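Local structure of peptidoglycan D,D-transpeptidase PbpA (Mycobacterium tuberculosis, 3UN7) at residues S394-A399 with S439-A444; P409-Y414 with L430-A435. The protein probably acts as a D,D-transpeptidase that cross-links peptidoglycan strands in the mycobacterial cell wall and is needed for regulating cell length. One frame throughout, in Å; residues are numbered along the deposited sequence.

Contact 1 (S394-A399 with S439-A444); sequences SKTGTA and SATGGA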
ATOM      1  N   SER A 394       9.312  12.042   3.303  1.00 31.50           N
ATOM      2  CA  SER A 394       9.128  11.097   2.220  1.00 31.65           C
ATOM      3  C   SER A 394      10.398  10.347   1.851  1.00 32.14           C
ATOM      4  O   SER A 394      11.490  10.683   2.305  1.00 32.86           O
ATOM      5  CB  SER A 394       8.602  11.839   0.985  1.00 32.07           C
ATOM      6  OG  SER A 394       9.645  12.595   0.377  1.00 31.96           O
ATOM      7  N   LYS A 395      10.233   9.327   1.008  1.00 32.95           N
ATOM      8  CA  LYS A 395      11.341   8.703   0.303  1.00 33.71           C
ATOM      9  C   LYS A 395      10.842   8.330  -1.096  1.00 34.43           C
ATOM     10  O   LYS A 395       9.875   7.577  -1.221  1.00 33.15           O
ATOM     11  CB  LYS A 395      11.838   7.456   1.041  1.00 33.49           C
ATOM     12  CG  LYS A 395      13.129   6.860   0.445  1.00 34.85           C
ATOM     13  CD  LYS A 395      14.340   7.723   0.813  1.00 37.09           C
ATOM     14  CE  LYS A 395      15.628   7.255   0.139  1.00 38.41           C
ATOM     15  NZ  LYS A 395      15.579   7.426  -1.335  1.00 41.60           N
ATOM     16  N   THR A 396      11.490   8.856  -2.140  1.00 35.20           N
ATOM     17  CA  THR A 396      11.128   8.467  -3.508  1.00 36.50           C
ATOM     18  C   THR A 396      12.239   7.633  -4.115  1.00 37.47           C
ATOM     19  O   THR A 396      13.427   7.912  -3.914  1.00 39.19           O
ATOM     20  CB  THR A 396      10.724   9.667  -4.439  1.00 37.02           C
ATOM     21  OG1 THR A 396      11.781   9.994  -5.337  1.00 41.73           O
ATOM     22  CG2 THR A 396      10.341  10.883  -3.666  1.00 34.88           C
ATOM     23  N   GLY A 397      11.869   6.572  -4.824  1.00 37.73           N
ATOM     24  CA  GLY A 397      12.893   5.754  -5.462  1.00 37.37           C
ATOM     25  C   GLY A 397      12.379   4.953  -6.638  1.00 37.42           C
ATOM     26  O   GLY A 397      11.205   5.046  -7.012  1.00 36.52           O
ATOM     27  N   THR A 398      13.284   4.186  -7.225  1.00 36.89           N
ATOM     28  CA  THR A 398      12.951   3.282  -8.305  1.00 37.50           C
ATOM     29  C   THR A 398      13.306   1.883  -7.860  1.00 37.29           C
ATOM     30  O   THR A 398      14.045   1.704  -6.894  1.00 36.15           O
ATOM     31  CB  THR A 398      13.755   3.576  -9.586  1.00 38.37           C
ATOM     32  OG1 THR A 398      15.140   3.365  -9.322  1.00 38.57           O
ATOM     33  CG2 THR A 398      13.565   4.992 -10.031  1.00 39.03           C
ATOM     34  N   ALA A 399      12.769   0.905  -8.583  1.00 37.68           N
ATOM     35  CA  ALA A 399      12.992  -0.500  -8.301  1.00 38.38           C
ATOM     36  C   ALA A 399      13.043  -1.285  -9.606  1.00 39.26           C
ATOM     37  O   ALA A 399      12.051  -1.346 -10.332  1.00 38.86           O
ATOM     38  CB  ALA A 399      11.881  -1.034  -7.406  1.00 37.54           C
ATOM     39  N   SER A 439      15.200  12.712 -13.353  1.00 48.28           N
ATOM     40  CA  SER A 439      14.967  13.284 -12.024  1.00 48.12           C
ATOM     41  C   SER A 439      16.034  12.837 -11.027  1.00 48.28           C
ATOM     42  O   SER A 439      16.774  11.896 -11.296  1.00 47.87           O
ATOM     43  CB  SER A 439      13.570  12.912 -11.518  1.00 47.34           C
ATOM     44  OG  SER A 439      13.529  11.582 -11.024  1.00 46.43           O
ATOM     45  N   ALA A 440      16.100  13.503  -9.871  1.00 48.75           N
ATOM     46  CA  ALA A 440      17.096  13.175  -8.831  1.00 48.63           C
ATOM     47  C   ALA A 440      17.152  11.698  -8.405  1.00 48.18           C
ATOM     48  O   ALA A 440      18.242  11.151  -8.235  1.00 48.11           O
ATOM     49  CB  ALA A 440      16.921  14.080  -7.613  1.00 48.92           C
ATOM     50  N   THR A 441      15.997  11.047  -8.243  1.00 47.84           N
ATOM     51  CA  THR A 441      15.977   9.615  -7.882  1.00 47.44           C
ATOM     52  C   THR A 441      15.506   8.703  -9.008  1.00 47.38           C
ATOM     53  O   THR A 441      15.794   7.491  -9.004  1.00 47.53           O
ATOM     54  CB  THR A 441      15.082   9.313  -6.666  1.00 47.02           C
ATOM     55  OG1 THR A 441      13.739   9.734  -6.945  1.00 47.23           O
ATOM     56  CG2 THR A 441      15.612  10.004  -5.404  1.00 47.11           C
ATOM     57  N   GLY A 442      14.774   9.278  -9.955  1.00 46.90           N
ATOM     58  CA  GLY A 442      14.193   8.500 -11.031  1.00 46.32           C
ATOM     59  C   GLY A 442      12.817   7.958 -10.687  1.00 45.02           C
ATOM     60  O   GLY A 442      12.251   7.172 -11.454  1.00 45.12           O
ATOM     61  N   GLY A 443      12.278   8.372  -9.542  1.00 43.67           N
ATOM     62  CA  GLY A 443      10.955   7.933  -9.108  1.00 42.09           C
ATOM     63  C   GLY A 443       9.957   9.066  -9.087  1.00 41.70           C
ATOM     64  O   GLY A 443       8.886   8.948  -8.501  1.00 41.31           O
ATOM     65  N   ALA A 444      10.298  10.153  -9.766  1.00 41.77           N
ATOM     66  CA  ALA A 444       9.552  11.412  -9.682  1.00 41.51           C
ATOM     67  C   ALA A 444       8.071  11.360 -10.039  1.00 40.92           C
ATOM     68  O   ALA A 444       7.294  12.099  -9.458  1.00 41.14           O
ATOM     69  CB  ALA A 444      10.247  12.501 -10.488  1.00 42.50           C
TER
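Thr396 and Thr441 join the edge strand 393-399 of the transpeptidase sheet to the loop that runs from the last strand, 425-431, to the C-terminal helix. The two side chains cross at about a right angle, and Thr441 OG1 donates a short hydrogen bond to Thr396 OG1, 2.5 Å long. The Thr441 hydroxyl lies between its own backbone N and carbonyl carbon (chi1 59°), where it also accepts from Gly443 N at 3.3 Å in an ST turn. One oxygen thus bridges the strand and the fold of its own loop. Thr441 CG2 meanwhile packs on the backbone, 3.4 Å from Thr396 O. Thr396 itself has an off-staggered chi1 of 103°.

Lys395-Thr396-Gly397 is the KTG motif of penicillin-binding proteins, which flanks the active-site cleft. Lys395 NZ is hydrogen-bonded to Ser252 OG, and Gly397 lies beside Ser193, the probable acyl-ester nucleophile. As in relatives, the backbone amides of Ser193 and Thr398 probably form the oxyanion hole.

Farther along the strand, glycine backbone replaces side chains as the partner. Gly443 CA comes within 3.6 Å of Gly397 O in a CA-H...O contact, and the methyl CG2 of Thr398 lies against the loop backbone, 3.6 Å from Gly443 N; its still closer approach to Gly442 O is doubtfully short. Ser439 OG accepts from Gly442 N at 2.8 Å in an ST motif, which ties Ser439 to Gly442, three residues on.

Contact 2 (P409-Y414 with L430-A435); sequences PPHAWY and LVENGA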
ATOM      1  N   PRO A 409      11.914  -0.822 -17.875  1.00 48.89           N
ATOM      2  CA  PRO A 409      11.728   0.397 -17.088  1.00 47.07           C
ATOM      3  C   PRO A 409      11.433   0.017 -15.638  1.00 44.29           C
ATOM      4  O   PRO A 409      10.521  -0.770 -15.389  1.00 44.18           O
ATOM      5  CB  PRO A 409      10.488   1.052 -17.723  1.00 46.90           C
ATOM      6  CG  PRO A 409      10.394   0.484 -19.083  1.00 48.72           C
ATOM      7  CD  PRO A 409      10.971  -0.896 -19.011  1.00 49.75           C
ATOM      8  N   PRO A 410      12.242   0.508 -14.696  1.00 42.52           N
ATOM      9  CA  PRO A 410      12.015   0.224 -13.281  1.00 40.17           C
ATOM     10  C   PRO A 410      10.703   0.804 -12.755  1.00 38.23           C
ATOM     11  O   PRO A 410      10.129   1.692 -13.379  1.00 37.79           O
ATOM     12  CB  PRO A 410      13.210   0.902 -12.607  1.00 40.15           C
ATOM     13  CG  PRO A 410      14.259   0.954 -13.678  1.00 41.97           C
ATOM     14  CD  PRO A 410      13.480   1.281 -14.899  1.00 42.96           C
ATOM     15  N   HIS A 411      10.239   0.285 -11.619  1.00 36.07           N
ATOM     16  CA  HIS A 411       9.075   0.821 -10.923  1.00 34.55           C
ATOM     17  C   HIS A 411       9.420   2.144 -10.251  1.00 33.99           C
ATOM     18  O   HIS A 411      10.579   2.392  -9.939  1.00 34.04           O
ATOM     19  CB  HIS A 411       8.606  -0.155  -9.845  1.00 33.68           C
ATOM     20  CG  HIS A 411       8.243  -1.513 -10.364  1.00 35.03           C
ATOM     21  ND1 HIS A 411       7.557  -1.702 -11.543  1.00 36.21           N
ATOM     22  CD2 HIS A 411       8.449  -2.749  -9.845  1.00 35.21           C
ATOM     23  CE1 HIS A 411       7.373  -2.997 -11.739  1.00 37.72           C
ATOM     24  NE2 HIS A 411       7.902  -3.653 -10.721  1.00 34.47           N
ATOM     25  N   ALA A 412       8.413   2.977  -9.999  1.00 32.97           N
ATOM     26  CA  ALA A 412       8.633   4.232  -9.285  1.00 31.97           C
ATOM     27  C   ALA A 412       7.800   4.176  -8.025  1.00 31.39           C
ATOM     28  O   ALA A 412       6.600   3.917  -8.093  1.00 30.82           O
ATOM     29  CB  ALA A 412       8.219   5.406 -10.134  1.00 32.38           C
ATOM     30  N   TRP A 413       8.451   4.412  -6.889  1.00 29.98           N
ATOM     31  CA  TRP A 413       7.822   4.375  -5.586  1.00 29.92           C
ATOM     32  C   TRP A 413       7.904   5.747  -4.938  1.00 29.72           C
ATOM     33  O   TRP A 413       8.891   6.466  -5.120  1.00 29.93           O
ATOM     34  CB  TRP A 413       8.589   3.447  -4.658  1.00 29.59           C
ATOM     35  CG  TRP A 413       8.378   1.964  -4.769  1.00 29.79           C
ATOM     36  CD1 TRP A 413       9.181   1.073  -5.421  1.00 30.40           C
ATOM     37  CD2 TRP A 413       7.359   1.187  -4.113  1.00 29.49           C
ATOM     38  NE1 TRP A 413       8.703  -0.212  -5.250  1.00 30.47           N
ATOM     39  CE2 TRP A 413       7.596  -0.168  -4.436  1.00 29.30           C
ATOM     40  CE3 TRP A 413       6.263   1.511  -3.296  1.00 29.72           C
ATOM     41  CZ2 TRP A 413       6.768  -1.211  -3.979  1.00 30.82           C
ATOM     42  CZ3 TRP A 413       5.429   0.465  -2.829  1.00 30.10           C
ATOM     43  CH2 TRP A 413       5.694  -0.874  -3.174  1.00 29.55           C
ATOM     44  N   TYR A 414       6.891   6.072  -4.139  1.00 29.21           N
ATOM     45  CA  TYR A 414       6.937   7.205  -3.216  1.00 28.91           C
ATOM     46  C   TYR A 414       6.281   6.728  -1.936  1.00 28.94           C
ATOM     47  O   TYR A 414       5.163   6.236  -1.967  1.00 29.16           O
ATOM     48  CB  TYR A 414       6.142   8.370  -3.785  1.00 29.66           C
ATOM     49  CG  TYR A 414       6.116   9.663  -2.975  1.00 29.67           C
ATOM     50  CD1 TYR A 414       7.216  10.526  -2.954  1.00 29.61           C
ATOM     51  CD2 TYR A 414       4.959  10.051  -2.295  1.00 30.11           C
ATOM     52  CE1 TYR A 414       7.170  11.735  -2.254  1.00 29.26           C
ATOM     53  CE2 TYR A 414       4.896  11.237  -1.601  1.00 29.06           C
ATOM     54  CZ  TYR A 414       6.002  12.067  -1.567  1.00 30.65           C
ATOM     55  OH  TYR A 414       5.904  13.239  -0.876  1.00 32.91           O
ATOM     56  N   LEU A 430       2.915   3.118  -5.715  1.00 27.71           N
ATOM     57  CA  LEU A 430       3.727   2.356  -6.647  1.00 28.72           C
ATOM     58  C   LEU A 430       3.215   2.576  -8.067  1.00 29.53           C
ATOM     59  O   LEU A 430       2.040   2.302  -8.355  1.00 29.43           O
ATOM     60  CB  LEU A 430       3.727   0.861  -6.299  1.00 28.33           C
ATOM     61  CG  LEU A 430       4.292   0.038  -7.464  1.00 30.31           C
ATOM     62  CD1 LEU A 430       5.824  -0.014  -7.444  1.00 28.37           C
ATOM     63  CD2 LEU A 430       3.666  -1.324  -7.438  1.00 31.40           C
ATOM     64  N   VAL A 431       4.090   3.097  -8.941  1.00 30.15           N
ATOM     65  CA  VAL A 431       3.799   3.204 -10.359  1.00 30.58           C
ATOM     66  C   VAL A 431       4.662   2.184 -11.083  1.00 31.68           C
ATOM     67  O   VAL A 431       5.889   2.349 -11.183  1.00 31.46           O
ATOM     68  CB  VAL A 431       4.107   4.616 -10.942  1.00 31.36           C
ATOM     69  CG1 VAL A 431       3.819   4.629 -12.423  1.00 31.41           C
ATOM     70  CG2 VAL A 431       3.284   5.697 -10.229  1.00 29.76           C
ATOM     71  N   GLU A 432       4.024   1.121 -11.562  1.00 31.71           N
ATOM     72  CA  GLU A 432       4.731   0.074 -12.294  1.00 32.95           C
ATOM     73  C   GLU A 432       5.326   0.638 -13.591  1.00 34.36           C
ATOM     74  O   GLU A 432       4.640   1.325 -14.357  1.00 34.30           O
ATOM     75  CB  GLU A 432       3.790  -1.096 -12.592  1.00 33.05           C
ATOM     76  CG  GLU A 432       3.301  -1.805 -11.333  1.00 33.16           C
ATOM     77  CD  GLU A 432       2.652  -3.143 -11.618  1.00 34.08           C
ATOM     78  OE1 GLU A 432       3.137  -3.879 -12.502  1.00 37.20           O
ATOM     79  OE2 GLU A 432       1.662  -3.465 -10.932  1.00 33.91           O
ATOM     80  N   ASN A 433       6.608   0.351 -13.805  1.00 35.41           N
ATOM     81  CA  ASN A 433       7.364   0.833 -14.967  1.00 36.87           C
ATOM     82  C   ASN A 433       7.379   2.363 -15.082  1.00 37.14           C
ATOM     83  O   ASN A 433       7.549   2.905 -16.164  1.00 37.68           O
ATOM     84  CB  ASN A 433       6.852   0.180 -16.261  1.00 38.15           C
ATOM     85  CG  ASN A 433       7.196  -1.307 -16.342  1.00 40.56           C
ATOM     86  OD1 ASN A 433       6.954  -2.053 -15.406  1.00 43.33           O
ATOM     87  ND2 ASN A 433       7.768  -1.734 -17.465  1.00 44.35           N
ATOM     88  N   GLY A 434       7.208   3.041 -13.954  1.00 36.46           N
ATOM     89  CA  GLY A 434       7.022   4.490 -13.932  1.00 37.23           C
ATOM     90  C   GLY A 434       8.329   5.252 -13.763  1.00 38.70           C
ATOM     91  O   GLY A 434       8.332   6.492 -13.753  1.00 37.84           O
ATOM     92  N   ALA A 435       9.431   4.513 -13.631  1.00 39.37           N
ATOM     93  CA  ALA A 435      10.739   5.128 -13.432  1.00 41.69           C
ATOM     94  C   ALA A 435      11.175   6.111 -14.520  1.00 43.67           C
ATOM     95  O   ALA A 435      10.945   5.911 -15.715  1.00 44.60           O
ATOM     96  CB  ALA A 435      11.822   4.089 -13.199  1.00 41.63           C
TER
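Leu430 CD1 sits over one face of the Trp413 indole, 3.7 Å from the centroid of its five-membered ring and 19° off the normal, a CH-pi contact. Leu430 CG points anti to the backbone N (chi1 166°), carrying this methyl across the ring, while CB lies near the six-membered part. The same methyl packs against His411 CB at 3.7 Å. Trp413 NE1 is hydrogen-bonded to Pro190 O, which helps to hold the rotation of the indole.

These residues belong to the antiparallel hairpin of strands 411-418 and 425-431. Trp413 and Leu430 form a non-hydrogen-bonded pair; Ala412 and Val431, with side chains on the other face, form the hydrogen-bonded pair, with Ala412 N to Val431 O at 2.9 Å and Val431 N to Ala412 O at 2.8 Å.

A type II turn runs from Val431 to Gly434. Val431 O therefore receives a second donor, Gly434 N, from the face of its carbonyl plane opposite Ala412 N. Asn433 takes the left-handed position of the turn and rests its amide against Pro409. Two residues on, Ala435 N donates to Pro410 O at 2.9 Å, and Ala435 CB packs on Pro410 CB at 3.5 Å.

At the polar edge, Asn433 N donates to His411 ND1 at 3.2 Å, only 3° out of the imidazole plane, while the ring stacks on His401. Glu432 is held elsewhere, by Arg183 and Tyr189. Because ND1 is an acceptor, a neutral His411 would probably carry its proton on NE2, and the imidazole is tied directly to the backbone of the turn.

Overall arrangement
From the N-terminal side, the chain first traverses strand 393-399, turns through a loop to 409-414, returns along 425-431 and then enters the loop leading to helix 446-458. Contact 2 joins the open end of the hairpin of strands 411-418 and 425-431, two of the inner strands, and it is nested inside the larger loop closed by contact 1, with which it does not cross. Their centres lie 9 Å apart. Strands 393-399 and 411-418 are sheet neighbours, probably hydrogen-bonded from Ala399 O to His411 N and from Gly397 O to Trp413 N. Together the contacts bind the active-site edge of the sheet to the strand inward of it, the final strand and the following loop.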